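Side-chain contacts in probable benzoylformate decarboxylase (Rhodococcus jostii, PDB 7ORX), which belongs to the thiamine diphosphate-dependent enzymes and, in this four-chain assembly, holds thiamine diphosphate together with a sodium ion: residues 404-409 against 434-439; 453-458 against 484-489; 463-468 against 478-483. All blocks are in the same frame, centred on the assembly; numbering follows the deposited sequence.

Interaction 1: residues 404-409 against 434-439; sequences GGLGFG and ANYGIT. With TPP (thiamine diphosphate), chain I.
One face of the Tyr436 ring is taken by Leu406: CB sits 3.6 Å above the ring plane, shifted from the middle toward the rim, and makes a CH-pi contact 3.9 Å from the ring centroid and 21° off the normal. Its nearest ring atom is CD1. Gly407 N and atom N1' of the thiamine diphosphate also approach the ring, both obliquely. Gly407 CA packs 3.4 Å from Tyr436 CB, and with no side chain on the glycine the two backbones come as near as 4.2 Å between the CA atoms of Gly407 and Tyr436. The phenol oxygen lies beside the cofactor, but its hydrogen-bond partner is Asn26 OD1 of the second subunit, which ties the outer end of the ring across the interface.

Leu406 works in two directions. With CG anti to its own carbonyl carbon (chi1 -66°), the isobutyl group turns up against the cofactor while CB keeps the tyrosine. Leu406 CG lies 3.5 Å from N4' of the aminopyrimidine, and Leu406 CD1 reaches to 3.5 Å from C4 of the thiazolium, so the branch wedges between the two heterocycles. Backbone groups fix the pyrimidine edge. Cofactor atom N4' gives a nearly straight bond (172°) of 2.6 Å to Gly404 O. Leu406 N donates to cofactor atom N3' over 3.2 Å. The loop has anchors of its own: Phe408 N to Glu378 OE1 and Gly407 O to Ser55 OG.

A bulky aliphatic side chain supporting the bend between the rings, with backbone groups reading N3' and N4', is the hallmark of thiamine diphosphate held in its V conformation, here in the cofactor-binding C-terminal domain.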
# COMPACT_ATOMS: atom_id res chain seq x y z
N GLY C 404 10.56 -19.73 -8.77
CA GLY C 404 10.34 -21.07 -8.18
C GLY C 404 8.97 -21.19 -7.53
O GLY C 404 8.81 -22.05 -6.68
N GLY C 405 8.03 -20.33 -7.92
CA GLY C 405 6.60 -20.50 -7.60
C GLY C 405 6.07 -21.74 -8.27
O GLY C 405 6.01 -21.75 -9.51
N LEU C 406 5.78 -22.79 -7.50
CA LEU C 406 5.33 -24.06 -8.12
C LEU C 406 3.89 -23.90 -8.58
O LEU C 406 3.19 -23.03 -8.04
CB LEU C 406 5.52 -25.26 -7.19
CG LEU C 406 6.97 -25.60 -6.85
CD1 LEU C 406 7.03 -26.93 -6.12
CD2 LEU C 406 7.85 -25.61 -8.10
N GLY C 407 3.50 -24.66 -9.59
CA GLY C 407 2.21 -24.53 -10.29
C GLY C 407 2.34 -23.73 -11.56
O GLY C 407 1.30 -23.37 -12.12
N PHE C 408 3.57 -23.47 -11.98
CA PHE C 408 3.89 -22.88 -13.29
C PHE C 408 3.94 -23.97 -14.36
O PHE C 408 3.35 -23.78 -15.40
CB PHE C 408 5.20 -22.12 -13.20
CG PHE C 408 5.80 -21.73 -14.52
CD1 PHE C 408 5.46 -20.53 -15.11
CD2 PHE C 408 6.75 -22.53 -15.15
CE1 PHE C 408 6.04 -20.14 -16.30
CE2 PHE C 408 7.32 -22.14 -16.35
CZ PHE C 408 6.94 -20.95 -16.93
N GLY C 409 4.63 -25.08 -14.13
CA GLY C 409 5.02 -26.03 -15.19
C GLY C 409 3.86 -26.64 -15.95
O GLY C 409 3.77 -26.43 -17.18
N ALA C 434 3.26 -30.99 -9.74
CA ALA C 434 2.13 -31.24 -10.63
C ALA C 434 0.83 -30.87 -9.91
O ALA C 434 -0.08 -30.46 -10.59
CB ALA C 434 2.12 -32.66 -11.07
N ASN C 435 0.75 -30.99 -8.60
CA ASN C 435 -0.53 -30.82 -7.87
C ASN C 435 -0.93 -29.34 -7.83
O ASN C 435 -2.14 -29.06 -7.66
CB ASN C 435 -0.43 -31.36 -6.44
CG ASN C 435 -0.18 -32.84 -6.44
OD1 ASN C 435 -0.95 -33.57 -7.04
ND2 ASN C 435 0.94 -33.25 -5.87
N TYR C 436 0.02 -28.42 -7.94
CA TYR C 436 -0.28 -26.96 -7.89
C TYR C 436 -1.00 -26.52 -9.18
O TYR C 436 -1.75 -25.55 -9.03
CB TYR C 436 0.97 -26.12 -7.61
CG TYR C 436 1.72 -26.43 -6.34
CD1 TYR C 436 2.69 -27.42 -6.34
CD2 TYR C 436 1.54 -25.71 -5.18
CE1 TYR C 436 3.43 -27.71 -5.21
CE2 TYR C 436 2.29 -25.95 -4.04
CZ TYR C 436 3.24 -26.96 -4.05
OH TYR C 436 4.00 -27.30 -2.95
N GLY C 437 -0.85 -27.21 -10.33
CA GLY C 437 -1.48 -26.81 -11.61
C GLY C 437 -2.20 -27.92 -12.34
O GLY C 437 -2.28 -27.88 -13.57
N ILE C 438 -2.71 -28.92 -11.62
CA ILE C 438 -3.18 -30.23 -12.16
C ILE C 438 -4.37 -29.99 -13.07
O ILE C 438 -4.52 -30.68 -14.09
CB ILE C 438 -3.53 -31.19 -11.00
CG1 ILE C 438 -3.67 -32.64 -11.46
CG2 ILE C 438 -4.76 -30.73 -10.24
CD1 ILE C 438 -2.36 -33.27 -11.91
N THR C 439 -5.21 -29.01 -12.73
CA THR C 439 -6.47 -28.73 -13.45
C THR C 439 -6.18 -28.22 -14.87
O THR C 439 -7.10 -28.24 -15.65
CB THR C 439 -7.32 -27.68 -12.73
OG1 THR C 439 -6.53 -26.49 -12.69
CG2 THR C 439 -7.72 -28.10 -11.34
N1' TPP I . 5.06 -23.95 -2.57
C2' TPP I . 5.20 -23.28 -3.72
CM2 TPP I . 3.99 -22.64 -4.32
N3' TPP I . 6.35 -23.13 -4.38
C4' TPP I . 7.45 -23.69 -3.84
N4' TPP I . 8.59 -23.52 -4.52
C5' TPP I . 7.40 -24.43 -2.64
C6' TPP I . 6.16 -24.51 -2.04
C7' TPP I . 8.63 -25.09 -2.02
N3 TPP I . 9.15 -26.23 -2.81
C2 TPP I . 10.31 -26.16 -3.47
S1 TPP I . 10.74 -27.64 -4.24
C5 TPP I . 9.29 -28.36 -3.61
C4 TPP I . 8.51 -27.47 -2.94
CM4 TPP I . 7.16 -27.75 -2.36
C6 TPP I . 9.03 -29.83 -3.78
C7 TPP I . 8.40 -30.18 -5.10
O7 TPP I . 9.24 -31.17 -5.71
PA TPP I . 8.71 -32.09 -6.90
O1A TPP I . 7.85 -31.47 -7.95
O2A TPP I . 8.13 -33.27 -6.19
O3A TPP I . 10.16 -32.42 -7.52
PB TPP I . 11.45 -33.11 -6.81
O1B TPP I . 12.55 -33.22 -7.85
O2B TPP I . 11.84 -32.24 -5.63
O3B TPP I . 10.93 -34.46 -6.37

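Interaction 2: residues 453-458 against 484-489; sequences IIILNN and IDFVHL. With NA (sodium ion), chain J; TPP (thiamine diphosphate), chain I.
At Ile455, chi1 of -56° puts CG1 beside the backbone N and leaves CG2 anti to it, and this methyl sits over the centre of the Phe486 ring, 3.7 Å above its plane. CG1 lies near the root of the ring. At Asn457 it is CG that is anti to the backbone N (chi1 -179°), so the amide is carried out to the same ring at its edge, Asn457 ND2 4.0 Å from Phe486 CE2 and the amide plane turned 83° to the ring.

The CH-pi contact from Ile455 CG2 to the Phe486 centroid measures 3.8 Å, and the two side chains meet at about a right angle. Ile484 CG2 lies over the opposite face, offset toward the rim, so the ring is held between an isoleucine of each segment. Asn457 makes no hydrogen bond across the contact: ND2 gives to Glu523 OE2, and OD1 accepts from Gly459 N.

Strand 452-457 ends at Asn457, the first of the two asparagines that close the GDG...NN signature of thiamine diphosphate enzymes; Asn458 follows in the loop. Asp431, at the GDG end, binds the sodium ion together with Asn458 and the backbone O of Thr460; the cofactor adds its diphosphate atom O2A, 2.5 Å from the ion, and O3B. A water 2.4 Å from the sodium completes the six ligands and also donates to Leu456 O. Asn457, one residue earlier, faces the helix instead.

On the helix side, Asp485 is the N-cap: Val487 N donates to Asp485 OD1 over 3.3 Å, meeting the oxygen from above the carboxylate plane. Glu523 OE1 lies close to that same OD1 and takes a weak bond from Phe486 N, so two acidic groups gather at the helix start, where the helix dipole may ease their repulsion.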
# COMPACT_ATOMS: atom_id res chain seq x y z
N ILE C 453 3.14 -34.41 -21.16
CA ILE C 453 3.45 -34.16 -19.73
C ILE C 453 4.11 -35.41 -19.15
O ILE C 453 3.47 -36.47 -19.12
CB ILE C 453 2.16 -33.78 -19.00
CG1 ILE C 453 1.50 -32.53 -19.61
CG2 ILE C 453 2.40 -33.57 -17.52
CD1 ILE C 453 2.34 -31.29 -19.49
N ILE C 454 5.35 -35.29 -18.68
CA ILE C 454 6.07 -36.37 -17.98
C ILE C 454 6.14 -36.00 -16.51
O ILE C 454 6.81 -35.01 -16.18
CB ILE C 454 7.46 -36.56 -18.58
CG1 ILE C 454 7.36 -36.95 -20.05
CG2 ILE C 454 8.25 -37.55 -17.77
CD1 ILE C 454 8.71 -36.93 -20.78
N ILE C 455 5.42 -36.72 -15.67
CA ILE C 455 5.49 -36.57 -14.19
C ILE C 455 6.69 -37.40 -13.74
O ILE C 455 6.66 -38.56 -13.99
CB ILE C 455 4.20 -37.06 -13.53
CG1 ILE C 455 2.94 -36.36 -14.07
CG2 ILE C 455 4.31 -36.93 -12.04
CD1 ILE C 455 3.01 -34.87 -14.04
N LEU C 456 7.72 -36.80 -13.16
CA LEU C 456 8.82 -37.54 -12.51
C LEU C 456 8.36 -37.76 -11.09
O LEU C 456 8.38 -36.79 -10.33
CB LEU C 456 10.10 -36.73 -12.52
CG LEU C 456 10.82 -36.67 -13.86
CD1 LEU C 456 10.11 -35.74 -14.80
CD2 LEU C 456 12.22 -36.15 -13.71
N ASN C 457 7.90 -38.97 -10.79
CA ASN C 457 7.28 -39.32 -9.49
C ASN C 457 8.30 -40.05 -8.62
O ASN C 457 8.46 -41.27 -8.82
CB ASN C 457 6.05 -40.20 -9.69
CG ASN C 457 5.39 -40.57 -8.37
OD1 ASN C 457 5.97 -40.36 -7.31
ND2 ASN C 457 4.16 -41.07 -8.43
N ASN C 458 8.91 -39.36 -7.66
CA ASN C 458 9.83 -39.98 -6.68
C ASN C 458 9.17 -40.07 -5.29
O ASN C 458 9.86 -40.41 -4.33
CB ASN C 458 11.23 -39.36 -6.75
CG ASN C 458 11.34 -37.89 -6.49
OD1 ASN C 458 10.38 -37.27 -6.06
ND2 ASN C 458 12.51 -37.35 -6.77
N ILE C 484 -0.46 -40.85 -4.58
CA ILE C 484 -1.04 -40.08 -5.72
C ILE C 484 -0.86 -40.91 -7.00
O ILE C 484 0.30 -41.19 -7.35
CB ILE C 484 -0.32 -38.73 -5.87
CG1 ILE C 484 -0.43 -37.91 -4.59
CG2 ILE C 484 -0.81 -37.97 -7.11
CD1 ILE C 484 0.39 -36.63 -4.64
N ASP C 485 -1.95 -41.20 -7.70
CA ASP C 485 -1.91 -41.85 -9.04
C ASP C 485 -2.20 -40.80 -10.11
O ASP C 485 -3.38 -40.48 -10.30
CB ASP C 485 -2.89 -43.02 -9.11
CG ASP C 485 -2.70 -43.93 -10.32
OD1 ASP C 485 -1.92 -43.55 -11.21
OD2 ASP C 485 -3.32 -45.04 -10.38
N PHE C 486 -1.18 -40.31 -10.81
CA PHE C 486 -1.30 -39.25 -11.86
C PHE C 486 -2.05 -39.77 -13.08
O PHE C 486 -2.62 -38.97 -13.80
CB PHE C 486 0.08 -38.72 -12.25
CG PHE C 486 0.66 -37.92 -11.12
CD1 PHE C 486 0.32 -36.59 -10.96
CD2 PHE C 486 1.43 -38.54 -10.14
CE1 PHE C 486 0.81 -35.87 -9.89
CE2 PHE C 486 1.90 -37.82 -9.06
CZ PHE C 486 1.59 -36.48 -8.94
N VAL C 487 -2.05 -41.07 -13.32
CA VAL C 487 -2.86 -41.67 -14.41
C VAL C 487 -4.33 -41.44 -14.07
O VAL C 487 -5.03 -40.97 -14.94
CB VAL C 487 -2.54 -43.16 -14.64
CG1 VAL C 487 -3.50 -43.80 -15.62
CG2 VAL C 487 -1.09 -43.32 -15.12
N HIS C 488 -4.76 -41.72 -12.85
CA HIS C 488 -6.15 -41.49 -12.38
C HIS C 488 -6.46 -40.00 -12.48
O HIS C 488 -7.57 -39.66 -12.90
CB HIS C 488 -6.36 -42.03 -10.95
CG HIS C 488 -6.80 -43.45 -10.89
ND1 HIS C 488 -7.86 -43.89 -11.65
CD2 HIS C 488 -6.35 -44.51 -10.17
CE1 HIS C 488 -8.04 -45.19 -11.43
NE2 HIS C 488 -7.10 -45.60 -10.55
N LEU C 489 -5.52 -39.13 -12.13
CA LEU C 489 -5.77 -37.68 -12.20
C LEU C 489 -5.94 -37.27 -13.66
O LEU C 489 -6.94 -36.62 -13.96
CB LEU C 489 -4.64 -36.93 -11.51
CG LEU C 489 -4.58 -37.08 -9.99
CD1 LEU C 489 -3.65 -36.02 -9.42
CD2 LEU C 489 -5.94 -36.91 -9.35
NA NA J . 9.21 -35.51 -6.09
N1' TPP I . 5.06 -23.95 -2.57
C2' TPP I . 5.20 -23.28 -3.72
CM2 TPP I . 3.99 -22.64 -4.32
N3' TPP I . 6.35 -23.13 -4.38
C4' TPP I . 7.45 -23.69 -3.84
N4' TPP I . 8.59 -23.52 -4.52
C5' TPP I . 7.40 -24.43 -2.64
C6' TPP I . 6.16 -24.51 -2.04
C7' TPP I . 8.63 -25.09 -2.02
N3 TPP I . 9.15 -26.23 -2.81
C2 TPP I . 10.31 -26.16 -3.47
S1 TPP I . 10.74 -27.64 -4.24
C5 TPP I . 9.29 -28.36 -3.61
C4 TPP I . 8.51 -27.47 -2.94
CM4 TPP I . 7.16 -27.75 -2.36
C6 TPP I . 9.03 -29.83 -3.78
C7 TPP I . 8.40 -30.18 -5.10
O7 TPP I . 9.24 -31.17 -5.71
PA TPP I . 8.71 -32.09 -6.90
O1A TPP I . 7.85 -31.47 -7.95
O2A TPP I . 8.13 -33.27 -6.19
O3A TPP I . 10.16 -32.42 -7.52
PB TPP I . 11.45 -33.11 -6.81
O1B TPP I . 12.55 -33.22 -7.85
O2B TPP I . 11.84 -32.24 -5.63
O3B TPP I . 10.93 -34.46 -6.37
O HOH W 1 9.66 -35.82 -8.40

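Interaction 3: residues 463-468 against 478-483; sequences ALRGFS and GLDVPG. With TPP (thiamine diphosphate), chain I.
Arg465 and Asp480 form the salt bridge that joins helix 462-470 to the loop of residues 478-483. Arg465 NH2 donates to Asp480 OD1 over 2.8 Å in a nearly straight bond (168°); it keeps close to the guanidinium plane and meets the syn side of the carboxylate oxygen, although well out of the carboxylate plane; the two flat groups are turned 39° apart. Arg465 NE adds a weak, more bent bond to Asp480 OD1 at 3.4 Å. The hydroxyl of Thr460 is within bonding distance of Asp480 OD1, Arg465 NE and Leu479 O; its single proton cannot serve both oxygens in full. Asp480 OD1 thus has Arg465 NH2, the weak NE bond and this hydroxyl as partners. Arg465 NH1 is hydrogen-bonded outside the two segments, and Glu475 lies only within a long, weak ion pair of NH2. The guanidinium beside it would be expected to favour the ionised form of Asp480.

An extended chain from CG to NE carries the guanidinium over Leu479, whose CB lies 3.8 Å from the plane, over one face near the rim; CD1 approaches NH1. Leu479 CD2 packs 3.7 Å from Leu464 CB, so the leucine lies against two successive residues of the helix. Ser468 OG donates to Arg465 O, one turn back, over 3.0 Å and stands 4.2 Å from Leu479 CD1.

Leu464 turns its branched end to the thiazolium, with CG 4.1 Å from C4 of the cofactor. Ala463 offers its backbone N to diphosphate atom O2B, 2.8 Å away at 156°. Thr460 also links the pairing to the metal, because its backbone O is a sodium ligand. A helix whose first turn directs a backbone N-H at a diphosphate, where the helix dipole would probably help, is typical of sites such as this thiamine diphosphate pocket.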
# COMPACT_ATOMS: atom_id res chain seq x y z
N ALA C 463 13.80 -31.85 -3.60
CA ALA C 463 14.70 -30.68 -3.43
C ALA C 463 14.64 -30.18 -1.98
O ALA C 463 15.64 -29.59 -1.55
CB ALA C 463 14.35 -29.58 -4.41
N LEU C 464 13.53 -30.41 -1.26
CA LEU C 464 13.34 -30.05 0.17
C LEU C 464 14.06 -31.02 1.10
O LEU C 464 14.38 -30.60 2.22
CB LEU C 464 11.85 -30.03 0.55
CG LEU C 464 11.04 -28.84 0.05
CD1 LEU C 464 9.75 -28.75 0.85
CD2 LEU C 464 11.86 -27.54 0.12
N ARG C 465 14.23 -32.29 0.67
CA ARG C 465 15.13 -33.27 1.34
C ARG C 465 16.59 -32.85 1.11
O ARG C 465 17.35 -32.91 2.08
CB ARG C 465 14.88 -34.68 0.84
CG ARG C 465 13.55 -35.27 1.29
CD ARG C 465 13.52 -36.77 1.06
NE ARG C 465 12.39 -37.34 1.76
CZ ARG C 465 12.33 -37.54 3.06
NH1 ARG C 465 13.36 -37.22 3.83
NH2 ARG C 465 11.23 -38.02 3.60
N GLY C 466 16.93 -32.40 -0.12
CA GLY C 466 18.21 -31.73 -0.49
C GLY C 466 18.58 -30.58 0.44
O GLY C 466 19.76 -30.48 0.82
N PHE C 467 17.61 -29.75 0.78
CA PHE C 467 17.75 -28.53 1.63
C PHE C 467 17.85 -28.91 3.12
O PHE C 467 18.64 -28.24 3.83
CB PHE C 467 16.62 -27.53 1.36
CG PHE C 467 17.01 -26.39 0.45
CD1 PHE C 467 17.64 -25.26 0.96
CD2 PHE C 467 16.72 -26.45 -0.91
CE1 PHE C 467 17.98 -24.20 0.13
CE2 PHE C 467 17.06 -25.39 -1.75
CZ PHE C 467 17.70 -24.28 -1.23
N SER C 468 17.12 -29.93 3.59
CA SER C 468 17.12 -30.35 5.03
C SER C 468 18.46 -31.01 5.41
O SER C 468 18.65 -31.28 6.61
CB SER C 468 15.93 -31.21 5.38
OG SER C 468 15.88 -32.37 4.60
N GLY C 478 6.10 -33.28 6.38
CA GLY C 478 5.55 -32.93 5.05
C GLY C 478 6.58 -32.94 3.93
O GLY C 478 6.38 -32.22 2.96
N LEU C 479 7.63 -33.79 4.01
CA LEU C 479 8.62 -33.95 2.92
C LEU C 479 8.10 -34.95 1.89
O LEU C 479 8.58 -34.91 0.74
CB LEU C 479 9.96 -34.37 3.51
CG LEU C 479 10.69 -33.32 4.35
CD1 LEU C 479 12.02 -33.87 4.88
CD2 LEU C 479 10.91 -32.01 3.57
N ASP C 480 7.14 -35.80 2.26
CA ASP C 480 6.71 -36.98 1.45
C ASP C 480 5.29 -36.79 0.90
O ASP C 480 4.41 -36.42 1.69
CB ASP C 480 6.79 -38.26 2.27
CG ASP C 480 8.21 -38.69 2.56
OD1 ASP C 480 9.12 -38.33 1.78
OD2 ASP C 480 8.40 -39.41 3.58
N VAL C 481 5.10 -37.07 -0.39
CA VAL C 481 3.77 -37.00 -1.06
C VAL C 481 3.45 -38.37 -1.67
O VAL C 481 3.28 -38.50 -2.89
CB VAL C 481 3.70 -35.81 -2.04
CG1 VAL C 481 3.92 -34.49 -1.31
CG2 VAL C 481 4.67 -35.93 -3.21
N PRO C 482 3.32 -39.43 -0.82
CA PRO C 482 2.94 -40.78 -1.28
C PRO C 482 1.43 -40.88 -1.55
O PRO C 482 0.71 -40.09 -1.00
CB PRO C 482 3.36 -41.68 -0.10
CG PRO C 482 3.12 -40.81 1.12
CD PRO C 482 3.54 -39.42 0.65
N GLY C 483 1.00 -41.83 -2.36
CA GLY C 483 -0.42 -42.22 -2.53
C GLY C 483 -1.16 -41.34 -3.53
O GLY C 483 -2.36 -41.10 -3.29
N1' TPP I . 5.06 -23.95 -2.57
C2' TPP I . 5.20 -23.28 -3.72
CM2 TPP I . 3.99 -22.64 -4.32
N3' TPP I . 6.35 -23.13 -4.38
C4' TPP I . 7.45 -23.69 -3.84
N4' TPP I . 8.59 -23.52 -4.52
C5' TPP I . 7.40 -24.43 -2.64
C6' TPP I . 6.16 -24.51 -2.04
C7' TPP I . 8.63 -25.09 -2.02
N3 TPP I . 9.15 -26.23 -2.81
C2 TPP I . 10.31 -26.16 -3.47
S1 TPP I . 10.74 -27.64 -4.24
C5 TPP I . 9.29 -28.36 -3.61
C4 TPP I . 8.51 -27.47 -2.94
CM4 TPP I . 7.16 -27.75 -2.36
C6 TPP I . 9.03 -29.83 -3.78
C7 TPP I . 8.40 -30.18 -5.10
O7 TPP I . 9.24 -31.17 -5.71
PA TPP I . 8.71 -32.09 -6.90
O1A TPP I . 7.85 -31.47 -7.95
O2A TPP I . 8.13 -33.27 -6.19
O3A TPP I . 10.16 -32.42 -7.52
PB TPP I . 11.45 -33.11 -6.81
O1B TPP I . 12.55 -33.22 -7.85
O2B TPP I . 11.84 -32.24 -5.63
O3B TPP I . 10.93 -34.46 -6.37

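In the fold
All three contacts lie within the C-terminal thiamine diphosphate-binding domain, and segments of each touch the cofactor. Interaction 1 comes first along the chain and closes before interaction 2 opens; interaction 3 is nested inside the loop that interaction 2 closes, on helix 462-470 and the loop leading to helix 486-493. Centres of interactions 1 and 2 are about 13 Å apart and the two pack directly, Ala434 against Phe486 and Ile455; interaction 3 lies about 16 Å from either. Strand 452-457 of the six-stranded parallel sheet leads past the sodium ion toward helix 462-470; interaction 1 meets the aminopyrimidine and thiazolium, interactions 2 and 3 the diphosphate end, beside the second subunit.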